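Local coordinates for protein Uly1 (PDB 7DRQ) that probably cleaves the algal polysaccharide ulvan by lyase chemistry, as a calcium-binding member of polysaccharide lyase family 24, at residues Asp18-Ser23 / Lys37-Tyr42. Numbering follows the deposited sequence.
Sequences DGVKKS and KYNYAY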
loop_
_atom_site.group_PDB
_atom_site.type_symbol
_atom_site.label_atom_id
_atom_site.label_comp_id
_atom_site.label_asym_id
_atom_site.label_seq_id
_atom_site.Cartn_x
_atom_site.Cartn_y
_atom_site.Cartn_z
ATOM N N ASP A 18 -7.845 17.754 9.303
ATOM C CA ASP A 18 -7.253 18.976 9.837
ATOM C C ASP A 18 -7.409 19.115 11.347
ATOM O O ASP A 18 -7.059 20.169 11.897
ATOM C CB ASP A 18 -7.854 20.196 9.138
ATOM C CG ASP A 18 -9.321 20.397 9.459
ATOM O OD1 ASP A 18 -10.072 19.400 9.599
ATOM O OD2 ASP A 18 -9.728 21.568 9.569
ATOM N N GLY A 19 -7.921 18.090 12.020
ATOM C CA GLY A 19 -8.098 18.126 13.464
ATOM C C GLY A 19 -6.914 17.566 14.224
ATOM O O GLY A 19 -5.767 17.755 13.806
ATOM N N VAL A 20 -7.168 16.872 15.333
ATOM C CA VAL A 20 -6.100 16.352 16.179
ATOM C C VAL A 20 -6.182 14.831 16.245
ATOM O O VAL A 20 -7.182 14.209 15.878
ATOM C CB VAL A 20 -6.117 16.962 17.600
ATOM C CG1 VAL A 20 -6.053 18.471 17.525
ATOM C CG2 VAL A 20 -7.349 16.495 18.387
ATOM N N LYS A 21 -5.102 14.239 16.743
ATOM C CA LYS A 21 -5.025 12.793 16.878
ATOM C C LYS A 21 -5.927 12.300 18.004
ATOM O O LYS A 21 -5.960 12.881 19.089
ATOM C CB LYS A 21 -3.580 12.377 17.150
ATOM C CG LYS A 21 -3.399 10.888 17.346
ATOM C CD LYS A 21 -2.749 10.275 16.142
ATOM C CE LYS A 21 -2.076 8.968 16.507
ATOM N NZ LYS A 21 -3.067 8.071 17.153
ATOM N N LYS A 22 -6.654 11.214 17.744
ATOM C CA LYS A 22 -7.508 10.578 18.739
ATOM C C LYS A 22 -7.015 9.169 19.041
ATOM O O LYS A 22 -6.574 8.446 18.140
ATOM C CB LYS A 22 -8.965 10.502 18.266
ATOM C CG LYS A 22 -9.639 11.846 18.068
ATOM C CD LYS A 22 -9.780 12.627 19.372
ATOM C CE LYS A 22 -10.455 13.970 19.114
ATOM N NZ LYS A 22 -10.652 14.761 20.358
ATOM N N SER A 23 -7.104 8.780 20.313
ATOM C CA SER A 23 -6.894 7.395 20.691
ATOM C C SER A 23 -7.974 6.511 20.058
ATOM O O SER A 23 -9.007 6.987 19.582
ATOM C CB SER A 23 -6.911 7.255 22.216
ATOM O OG SER A 23 -8.240 7.225 22.698
ATOM N N LYS A 37 -13.284 20.247 13.788
ATOM C CA LYS A 37 -12.262 19.890 12.813
ATOM C C LYS A 37 -12.264 18.380 12.601
ATOM O O LYS A 37 -12.829 17.609 13.385
ATOM C CB LYS A 37 -10.886 20.370 13.280
ATOM C CG LYS A 37 -10.749 21.888 13.347
ATOM C CD LYS A 37 -9.345 22.307 13.761
ATOM C CE LYS A 37 -9.344 23.722 14.335
ATOM N NZ LYS A 37 -9.761 23.737 15.777
ATOM N N TYR A 38 -11.633 17.952 11.509
ATOM C CA TYR A 38 -11.646 16.527 11.134
ATOM C C TYR A 38 -10.527 15.815 11.875
ATOM O O TYR A 38 -9.377 15.786 11.433
ATOM C CB TYR A 38 -11.520 16.377 9.625
ATOM C CG TYR A 38 -12.102 15.090 9.058
ATOM C CD1 TYR A 38 -12.251 13.954 9.845
ATOM C CD2 TYR A 38 -12.488 15.021 7.726
ATOM C CE1 TYR A 38 -12.779 12.767 9.309
ATOM C CE2 TYR A 38 -13.017 13.868 7.190
ATOM C CZ TYR A 38 -13.160 12.744 7.978
ATOM O OH TYR A 38 -13.690 11.612 7.410
ATOM N N ASN A 39 -10.859 15.233 13.021
ATOM C CA ASN A 39 -9.878 14.501 13.807
ATOM C C ASN A 39 -9.534 13.185 13.114
ATOM O O ASN A 39 -10.093 12.835 12.068
ATOM C CB ASN A 39 -10.411 14.288 15.222
ATOM C CG ASN A 39 -10.748 15.596 15.897
ATOM O OD1 ASN A 39 -9.963 16.543 15.850
ATOM N ND2 ASN A 39 -11.922 15.667 16.508
ATOM N N TYR A 40 -8.594 12.440 13.696
ATOM C CA TYR A 40 -8.079 11.261 13.013
ATOM C C TYR A 40 -7.456 10.304 14.022
ATOM O O TYR A 40 -6.989 10.715 15.088
ATOM C CB TYR A 40 -7.060 11.659 11.934
ATOM C CG TYR A 40 -5.868 12.437 12.456
ATOM C CD1 TYR A 40 -5.912 13.824 12.558
ATOM C CD2 TYR A 40 -4.705 11.785 12.854
ATOM C CE1 TYR A 40 -4.821 14.549 13.034
ATOM C CE2 TYR A 40 -3.609 12.498 13.331
ATOM C CZ TYR A 40 -3.676 13.878 13.421
ATOM O OH TYR A 40 -2.595 14.591 13.897
ATOM N N ALA A 41 -7.449 9.025 13.667
ATOM C CA ALA A 41 -6.978 7.977 14.561
ATOM C C ALA A 41 -5.542 7.558 14.285
ATOM O O ALA A 41 -4.850 7.092 15.201
ATOM C CB ALA A 41 -7.893 6.751 14.459
ATOM N N TYR A 42 -5.066 7.732 13.056
ATOM C CA TYR A 42 -3.710 7.312 12.735
ATOM C C TYR A 42 -2.950 8.455 12.085
ATOM O O TYR A 42 -2.412 9.316 12.790
ATOM C CB TYR A 42 -3.763 6.056 11.866
ATOM C CG TYR A 42 -4.439 4.928 12.612
ATOM C CD1 TYR A 42 -3.759 4.221 13.589
ATOM C CD2 TYR A 42 -5.776 4.616 12.381
ATOM C CE1 TYR A 42 -4.378 3.209 14.298
ATOM C CE2 TYR A 42 -6.405 3.597 13.076
ATOM C CZ TYR A 42 -5.700 2.898 14.035
ATOM O OH TYR A 42 -6.320 1.883 14.733
HETATM O O HOH W 1 -2.888 5.717 16.540
HETATM O O HOH W 2 -5.404 6.074 17.639
#
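Lys21 and Tyr40 form a single parallel bridge: Tyr40 N donates to Val20 O and Lys22 N to Tyr40 O (2.7 Å). The end-to-end directions of the segments diverge by 57°. Two residues earlier on both segments, Gly19 N donates to Tyr38 O, while side chains supply two further bonds. Asp18 OD1 accepts Tyr38 N (2.9 Å) on its syn side, though tilted out of the carboxylate plane; chi1 of 67° sets the carboxylate between backbone N and carbonyl carbon, turned toward the 37-42 segment. Asn39 OD1, presenting an in-plane lone pair, takes Val20 N in a nearly straight bond (171°), and its amide also packs against Lys22 CE. The Tyr40 ring lies beneath the Val20-Lys21 backbone, with Lys21 CA over one face in a CH-pi contact, 4.0 Å from the centroid. Bent at chi2 and chi4, the Lys21 chain crosses this ring at about a right angle, CD lying above its plane but beyond the rim, 3.7 Å from Tyr40 CE2, and NZ bonds to Ala41 O (2.8 Å). A water joins Lys22 O to Ala41 O. The backbones of Asn39 and Ala41 also hydrogen-bond to Gly105, in the parallel pairing of 39-40 with 104-105. The bridge lays the loop between strand 3-15 and helix 24-29 against short strand 39-40, at the surface, far from the calcium sites, in a protein of the beta-propeller clan.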